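Local coordinates for protein 6-phosphogluconolactonase (Trypanosoma cruzi, PDB 6VYE) that probably hydrolyses 6-phosphogluconolactone to 6-phosphogluconate, the second step of the oxidative pentose phosphate pathway, at residues Q182-G194 with V204-H216. Sequence-based numbering, arbitrary orientation.
With PO4 (phosphate ion), chain D.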
ATOM      1  N   GLN A 182       4.706  12.648  10.198  1.00 20.98           N
ATOM      2  CA  GLN A 182       3.418  13.377  10.066  1.00 20.07           C
ATOM      3  C   GLN A 182       2.301  12.348   9.853  1.00 19.69           C
ATOM      4  O   GLN A 182       1.213  12.547  10.384  1.00 19.99           O
ATOM      5  CB  GLN A 182       3.567  14.394   8.932  1.00 23.64           C
ATOM      6  CG  GLN A 182       4.609  15.511   9.197  1.00 28.48           C
ATOM      7  CD  GLN A 182       6.085  15.194   8.970  1.00 32.08           C
ATOM      8  OE1 GLN A 182       6.481  14.114   8.484  1.00 31.62           O
ATOM      9  NE2 GLN A 182       6.943  16.151   9.320  1.00 29.45           N
ATOM     10  N   ALA A 183       2.545  11.249   9.131  1.00 19.15           N
ATOM     11  CA  ALA A 183       1.537  10.187   8.878  1.00 19.85           C
ATOM     12  C   ALA A 183       1.326   9.267  10.093  1.00 20.69           C
ATOM     13  O   ALA A 183       0.297   8.521  10.104  1.00 20.61           O
ATOM     14  CB  ALA A 183       2.001   9.384   7.687  1.00 19.96           C
ATOM     15  N   GLU A 184       2.281   9.201  11.026  1.00 22.27           N
ATOM     16  CA  GLU A 184       2.343   8.100  12.023  1.00 25.06           C
ATOM     17  C   GLU A 184       0.952   7.773  12.568  1.00 29.38           C
ATOM     18  O   GLU A 184       0.639   6.569  12.601  1.00 32.70           O
ATOM     19  CB  GLU A 184       3.236   8.430  13.216  1.00 27.24           C
ATOM     20  CG  GLU A 184       3.172   7.375  14.320  1.00 25.44           C
ATOM     21  CD  GLU A 184       4.032   7.687  15.541  1.00 24.72           C
ATOM     22  OE1 GLU A 184       4.934   8.517  15.424  1.00 24.70           O
ATOM     23  OE2 GLU A 184       3.799   7.091  16.599  1.00 24.26           O
ATOM     24  N   SER A 185       0.168   8.775  12.991  1.00 29.62           N
ATOM     25  CA  SER A 185      -1.165   8.598  13.636  1.00 32.79           C
ATOM     26  C   SER A 185      -2.254   9.404  12.909  1.00 32.48           C
ATOM     27  O   SER A 185      -3.283   9.720  13.550  1.00 30.47           O
ATOM     28  CB  SER A 185      -1.116   9.011  15.106  1.00 34.28           C
ATOM     29  OG  SER A 185       0.165   8.773  15.666  1.00 42.32           O
ATOM     30  N   GLU A 186      -2.028   9.806  11.654  1.00 32.17           N
ATOM     31  CA  GLU A 186      -2.898  10.824  10.997  1.00 30.41           C
ATOM     32  C   GLU A 186      -4.281  10.207  10.762  1.00 27.34           C
ATOM     33  O   GLU A 186      -4.358   9.160  10.047  1.00 25.55           O
ATOM     34  CB  GLU A 186      -2.258  11.351   9.718  1.00 31.02           C
ATOM     35  CG  GLU A 186      -3.160  12.297   8.943  1.00 32.83           C
ATOM     36  CD  GLU A 186      -3.608  13.569   9.660  1.00 34.18           C
ATOM     37  OE1 GLU A 186      -2.814  14.533   9.690  1.00 38.68           O
ATOM     38  OE2 GLU A 186      -4.788  13.638  10.087  1.00 35.57           O
ATOM     39  N   MET A 187      -5.318  10.784  11.375  1.00 28.89           N
ATOM     40  CA  MET A 187      -6.690  10.198  11.347  1.00 31.73           C
ATOM     41  C   MET A 187      -7.694  11.150  10.685  1.00 30.74           C
ATOM     42  O   MET A 187      -8.867  10.778  10.654  1.00 33.32           O
ATOM     43  CB  MET A 187      -7.201   9.806  12.742  1.00 34.43           C
ATOM     44  CG  MET A 187      -6.558   8.529  13.322  1.00 37.95           C
ATOM     45  SD  MET A 187      -6.448   6.986  12.299  1.00 40.61           S
ATOM     46  CE  MET A 187      -5.072   6.190  13.136  1.00 43.66           C
ATOM     47  N   HIS A 188      -7.278  12.280  10.116  1.00 32.00           N
ATOM     48  CA  HIS A 188      -8.214  13.202   9.409  1.00 33.34           C
ATOM     49  C   HIS A 188      -7.878  13.283   7.913  1.00 33.20           C
ATOM     50  O   HIS A 188      -8.785  13.002   7.111  1.00 40.15           O
ATOM     51  CB  HIS A 188      -8.321  14.502  10.211  1.00 37.69           C
ATOM     52  CG  HIS A 188      -8.952  14.212  11.536  1.00 42.97           C
ATOM     53  ND1 HIS A 188     -10.314  13.931  11.660  1.00 42.75           N
ATOM     54  CD2 HIS A 188      -8.412  14.017  12.764  1.00 41.27           C
ATOM     55  CE1 HIS A 188     -10.584  13.644  12.921  1.00 39.98           C
ATOM     56  NE2 HIS A 188      -9.432  13.692  13.619  1.00 39.42           N
ATOM     57  N   ARG A 189      -6.619  13.533   7.552  1.00 30.82           N
ATOM     58  CA  ARG A 189      -6.152  13.646   6.146  1.00 28.40           C
ATOM     59  C   ARG A 189      -6.073  12.241   5.511  1.00 24.37           C
ATOM     60  O   ARG A 189      -5.663  11.290   6.198  1.00 22.56           O
ATOM     61  CB  ARG A 189      -4.759  14.288   6.084  1.00 30.84           C
ATOM     62  CG  ARG A 189      -4.555  15.609   6.808  1.00 33.56           C
ATOM     63  CD  ARG A 189      -5.603  16.674   6.590  1.00 40.54           C
ATOM     64  NE  ARG A 189      -6.236  16.608   5.283  1.00 44.45           N
ATOM     65  CZ  ARG A 189      -7.435  17.125   4.997  1.00 52.23           C
ATOM     66  NH1 ARG A 189      -8.128  17.778   5.921  1.00 51.24           N
ATOM     67  NH2 ARG A 189      -7.939  16.994   3.777  1.00 53.92           N
ATOM     68  N   ALA A 190      -6.425  12.105   4.230  1.00 22.05           N
ATOM     69  CA  ALA A 190      -6.350  10.826   3.481  1.00 19.52           C
ATOM     70  C   ALA A 190      -4.897  10.526   3.098  1.00 19.13           C
ATOM     71  O   ALA A 190      -4.573   9.337   2.932  1.00 16.91           O
ATOM     72  CB  ALA A 190      -7.211  10.900   2.257  1.00 19.82           C
ATOM     73  N   VAL A 191      -4.081  11.578   2.898  1.00 17.93           N
ATOM     74  CA  VAL A 191      -2.672  11.540   2.398  1.00 18.10           C
ATOM     75  C   VAL A 191      -1.815  12.455   3.284  1.00 19.52           C
ATOM     76  O   VAL A 191      -2.287  13.507   3.714  1.00 18.44           O
ATOM     77  CB  VAL A 191      -2.571  12.010   0.938  1.00 19.82           C
ATOM     78  CG1 VAL A 191      -1.219  11.635   0.347  1.00 20.01           C
ATOM     79  CG2 VAL A 191      -3.724  11.507   0.070  1.00 21.23           C
ATOM     80  N   SER A 192      -0.597  12.048   3.573  1.00 19.62           N
ATOM     81  CA  SER A 192       0.348  12.827   4.387  1.00 21.00           C
ATOM     82  C   SER A 192       1.766  12.534   3.893  1.00 21.48           C
ATOM     83  O   SER A 192       1.940  12.154   2.708  1.00 19.72           O
ATOM     84  CB  SER A 192       0.152  12.483   5.848  1.00 20.93           C
ATOM     85  OG  SER A 192       0.866  13.389   6.659  1.00 22.10           O
ATOM     86  N   VAL A 193       2.757  12.695   4.763  1.00 20.60           N
ATOM     87  CA  VAL A 193       4.178  12.655   4.318  1.00 19.71           C
ATOM     88  C   VAL A 193       4.967  11.889   5.369  1.00 18.26           C
ATOM     89  O   VAL A 193       4.488  11.731   6.495  1.00 17.06           O
ATOM     90  CB  VAL A 193       4.736  14.068   4.093  1.00 21.53           C
ATOM     91  CG1 VAL A 193       3.965  14.827   3.029  1.00 21.24           C
ATOM     92  CG2 VAL A 193       4.773  14.870   5.378  1.00 22.39           C
ATOM     93  N   GLY A 194       6.136  11.420   4.980  1.00 17.38           N
ATOM     94  CA  GLY A 194       7.023  10.704   5.885  1.00 18.97           C
ATOM     95  C   GLY A 194       8.421  10.745   5.343  1.00 20.48           C
ATOM     96  O   GLY A 194       8.593  10.763   4.085  1.00 21.86           O
ATOM     97  N   VAL A 204      14.844  10.018   1.225  1.00 26.66           N
ATOM     98  CA  VAL A 204      14.032  11.008   0.475  1.00 23.54           C
ATOM     99  C   VAL A 204      12.673  11.124   1.166  1.00 22.95           C
ATOM    100  O   VAL A 204      12.206  10.134   1.795  1.00 27.10           O
ATOM    101  CB  VAL A 204      13.899  10.615  -1.009  1.00 24.81           C
ATOM    102  CG1 VAL A 204      15.246  10.673  -1.725  1.00 26.13           C
ATOM    103  CG2 VAL A 204      13.266   9.237  -1.181  1.00 24.59           C
ATOM    104  N   TRP A 205      12.082  12.307   1.069  1.00 20.71           N
ATOM    105  CA  TRP A 205      10.707  12.582   1.507  1.00 20.64           C
ATOM    106  C   TRP A 205       9.753  11.671   0.726  1.00 21.17           C
ATOM    107  O   TRP A 205      10.059  11.345  -0.468  1.00 20.10           O
ATOM    108  CB  TRP A 205      10.407  14.064   1.311  1.00 23.80           C
ATOM    109  CG  TRP A 205      10.862  14.889   2.475  1.00 24.59           C
ATOM    110  CD1 TRP A 205      11.960  15.696   2.552  1.00 26.19           C
ATOM    111  CD2 TRP A 205      10.211  14.967   3.751  1.00 24.57           C
ATOM    112  NE1 TRP A 205      12.037  16.263   3.796  1.00 26.21           N
ATOM    113  CE2 TRP A 205      10.979  15.844   4.551  1.00 26.52           C
ATOM    114  CE3 TRP A 205       9.069  14.380   4.297  1.00 24.02           C
ATOM    115  CZ2 TRP A 205      10.639  16.139   5.871  1.00 25.72           C
ATOM    116  CZ3 TRP A 205       8.733  14.671   5.602  1.00 25.05           C
ATOM    117  CH2 TRP A 205       9.508  15.536   6.378  1.00 25.09           C
ATOM    118  N   ARG A 206       8.660  11.247   1.354  1.00 18.57           N
ATOM    119  CA  ARG A 206       7.641  10.429   0.664  1.00 20.00           C
ATOM    120  C   ARG A 206       6.274  11.032   0.923  1.00 21.92           C
ATOM    121  O   ARG A 206       6.089  11.706   1.979  1.00 19.68           O
ATOM    122  CB  ARG A 206       7.663   8.983   1.131  1.00 19.95           C
ATOM    123  CG  ARG A 206       8.961   8.267   0.781  1.00 19.53           C
ATOM    124  CD  ARG A 206       9.796   8.116   2.002  1.00 19.69           C
ATOM    125  NE  ARG A 206      10.968   7.309   1.760  1.00 20.61           N
ATOM    126  CZ  ARG A 206      11.046   6.004   1.908  1.00 21.02           C
ATOM    127  NH1 ARG A 206       9.973   5.296   2.205  1.00 22.95           N
ATOM    128  NH2 ARG A 206      12.200   5.388   1.686  1.00 23.82           N
ATOM    129  N   VAL A 207       5.410  10.886  -0.076  1.00 19.87           N
ATOM    130  CA  VAL A 207       3.955  11.127   0.070  1.00 20.25           C
ATOM    131  C   VAL A 207       3.388   9.740   0.356  1.00 17.62           C
ATOM    132  O   VAL A 207       3.910   8.800  -0.237  1.00 15.48           O
ATOM    133  CB  VAL A 207       3.379  11.766  -1.209  1.00 21.72           C
ATOM    134  CG1 VAL A 207       1.872  11.905  -1.135  1.00 21.96           C
ATOM    135  CG2 VAL A 207       4.040  13.112  -1.472  1.00 21.24           C
ATOM    136  N   THR A 208       2.430   9.627   1.266  1.00 15.27           N
ATOM    137  CA  THR A 208       1.912   8.331   1.737  1.00 15.77           C
ATOM    138  C   THR A 208       0.434   8.492   2.061  1.00 16.23           C
ATOM    139  O   THR A 208       0.025   9.573   2.544  1.00 14.93           O
ATOM    140  CB  THR A 208       2.720   7.775   2.933  1.00 15.94           C
ATOM    141  OG1 THR A 208       2.226   6.481   3.273  1.00 14.12           O
ATOM    142  CG2 THR A 208       2.676   8.640   4.175  1.00 16.24           C
ATOM    143  N   LEU A 209      -0.313   7.423   1.834  1.00 15.72           N
ATOM    144  CA  LEU A 209      -1.654   7.247   2.405  1.00 16.64           C
ATOM    145  C   LEU A 209      -1.482   7.093   3.914  1.00 15.55           C
ATOM    146  O   LEU A 209      -0.383   6.642   4.396  1.00 13.15           O
ATOM    147  CB  LEU A 209      -2.360   6.022   1.805  1.00 17.00           C
ATOM    148  CG  LEU A 209      -2.597   6.052   0.289  1.00 17.62           C
ATOM    149  CD1 LEU A 209      -3.361   4.789  -0.111  1.00 18.01           C
ATOM    150  CD2 LEU A 209      -3.334   7.307  -0.176  1.00 18.07           C
ATOM    151  N   THR A 210      -2.540   7.473   4.619  1.00 14.24           N
ATOM    152  CA  THR A 210      -2.537   7.562   6.085  1.00 15.42           C
ATOM    153  C   THR A 210      -3.168   6.293   6.638  1.00 15.23           C
ATOM    154  O   THR A 210      -3.844   5.543   5.926  1.00 14.21           O
ATOM    155  CB  THR A 210      -3.260   8.844   6.502  1.00 15.82           C
ATOM    156  OG1 THR A 210      -4.600   8.778   5.997  1.00 15.23           O
ATOM    157  CG2 THR A 210      -2.529  10.066   5.998  1.00 16.47           C
ATOM    158  N   PRO A 211      -2.996   6.031   7.942  1.00 15.09           N
ATOM    159  CA  PRO A 211      -3.731   4.935   8.578  1.00 15.50           C
ATOM    160  C   PRO A 211      -5.251   5.032   8.336  1.00 16.07           C
ATOM    161  O   PRO A 211      -5.857   4.036   7.999  1.00 18.24           O
ATOM    162  CB  PRO A 211      -3.287   5.040  10.050  1.00 13.98           C
ATOM    163  CG  PRO A 211      -1.924   5.678   9.971  1.00 14.21           C
ATOM    164  CD  PRO A 211      -2.053   6.701   8.849  1.00 14.45           C
ATOM    165  N   ILE A 212      -5.874   6.197   8.499  1.00 17.07           N
ATOM    166  CA  ILE A 212      -7.364   6.300   8.396  1.00 17.94           C
ATOM    167  C   ILE A 212      -7.802   5.832   6.990  1.00 16.39           C
ATOM    168  O   ILE A 212      -8.824   5.182   6.886  1.00 15.93           O
ATOM    169  CB  ILE A 212      -7.903   7.693   8.768  1.00 18.60           C
ATOM    170  CG1 ILE A 212      -9.428   7.708   8.895  1.00 21.87           C
ATOM    171  CG2 ILE A 212      -7.439   8.766   7.806  1.00 19.05           C
ATOM    172  CD1 ILE A 212      -9.990   6.671   9.893  1.00 23.80           C
ATOM    173  N   THR A 213      -7.020   6.094   5.960  1.00 15.94           N
ATOM    174  CA  THR A 213      -7.331   5.672   4.578  1.00 17.00           C
ATOM    175  C   THR A 213      -7.264   4.156   4.453  1.00 15.52           C
ATOM    176  O   THR A 213      -8.155   3.632   3.843  1.00 14.72           O
ATOM    177  CB  THR A 213      -6.411   6.294   3.526  1.00 17.30           C
ATOM    178  OG1 THR A 213      -6.513   7.709   3.642  1.00 17.27           O
ATOM    179  CG2 THR A 213      -6.825   5.878   2.131  1.00 17.69           C
ATOM    180  N   ILE A 214      -6.209   3.520   4.978  1.00 16.42           N
ATOM    181  CA  ILE A 214      -6.014   2.051   4.920  1.00 15.16           C
ATOM    182  C   ILE A 214      -7.110   1.380   5.762  1.00 15.28           C
ATOM    183  O   ILE A 214      -7.706   0.338   5.332  1.00 14.76           O
ATOM    184  CB  ILE A 214      -4.584   1.672   5.370  1.00 15.19           C
ATOM    185  CG1 ILE A 214      -3.559   2.237   4.393  1.00 15.06           C
ATOM    186  CG2 ILE A 214      -4.439   0.162   5.539  1.00 13.94           C
ATOM    187  CD1 ILE A 214      -2.144   2.219   4.897  1.00 15.52           C
ATOM    188  N   ILE A 215      -7.381   1.943   6.925  1.00 15.50           N
ATOM    189  CA  ILE A 215      -8.383   1.404   7.888  1.00 17.76           C
ATOM    190  C   ILE A 215      -9.772   1.320   7.229  1.00 17.16           C
ATOM    191  O   ILE A 215     -10.511   0.395   7.562  1.00 18.79           O
ATOM    192  CB  ILE A 215      -8.362   2.236   9.183  1.00 18.48           C
ATOM    193  CG1 ILE A 215      -7.160   1.820  10.043  1.00 19.55           C
ATOM    194  CG2 ILE A 215      -9.671   2.097   9.949  1.00 19.50           C
ATOM    195  CD1 ILE A 215      -6.801   2.805  11.142  1.00 20.53           C
ATOM    196  N   HIS A 216     -10.089   2.212   6.292  1.00 17.22           N
ATOM    197  CA  HIS A 216     -11.406   2.249   5.604  1.00 18.72           C
ATOM    198  C   HIS A 216     -11.408   1.619   4.203  1.00 16.46           C
ATOM    199  O   HIS A 216     -12.465   1.728   3.546  1.00 14.39           O
ATOM    200  CB  HIS A 216     -11.913   3.685   5.612  1.00 19.71           C
ATOM    201  CG  HIS A 216     -12.482   3.996   6.944  1.00 22.91           C
ATOM    202  ND1 HIS A 216     -11.723   4.570   7.964  1.00 25.90           N
ATOM    203  CD2 HIS A 216     -13.698   3.734   7.460  1.00 23.65           C
ATOM    204  CE1 HIS A 216     -12.481   4.681   9.027  1.00 23.05           C
ATOM    205  NE2 HIS A 216     -13.687   4.184   8.743  1.00 23.20           N
TER
HETATM  206  P   PO4 D 302      10.806   1.847   2.088  1.00 33.15           P
HETATM  207  O1  PO4 D 302       9.425   2.463   2.456  1.00 36.11           O
HETATM  208  O2  PO4 D 302      10.599   0.623   1.254  1.00 35.10           O
HETATM  209  O3  PO4 D 302      11.560   1.411   3.321  1.00 36.63           O
HETATM  210  O4  PO4 D 302      11.623   2.906   1.358  1.00 35.92           O
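Thr-210 and Thr-213 fasten the start of helix 211-215 to two successive carbonyls of the loop leading into strand 191-194. Thr-210, the N-cap residue, holds OG1 between its own backbone N and carbonyl carbon (chi1 60°), from where it donates to Arg-189 O at 2.7 Å. Ala-190 O is gripped twice: Thr-213 OG1 reaches it in the carbonyl plane at 2.6 Å, while Thr-210 N approaches from above that plane. The methyl CG2 of Thr-210 meanwhile lies 3.6 Å from Ser-192 CB.

Beyond this anchor, strands 191-194 and 206-209 form an antiparallel beta hairpin at the edge of the mixed central sheet, with 206-209 also bonded to strand 77-85. Ser-192 N meets Thr-208 O almost straight at 2.8 Å. On the face covered by helix 128-146, Val-191 CG1 presses on Val-207 CG1 at 3.4 Å, tighter than usual carbon packing.

Packing is looser around Met-187 and Gln-182. Met-187, partly exposed, bends at chi2 and lays CE against Pro-211 CB at 3.7 Å; exposed Gln-182 sets its amide oxygen OE1 at the Trp-205 ring edge, 3.7 Å from CZ3. The guanidinium of buried Arg-206, by contrast, leads away from strand 191-194 to a phosphate ion, probably from the crystallisation liquor, with NH2 2.6 Å from its O4; Arg-85 and His-173 also bind this ion, consistent with a site for the substrate's phosphate.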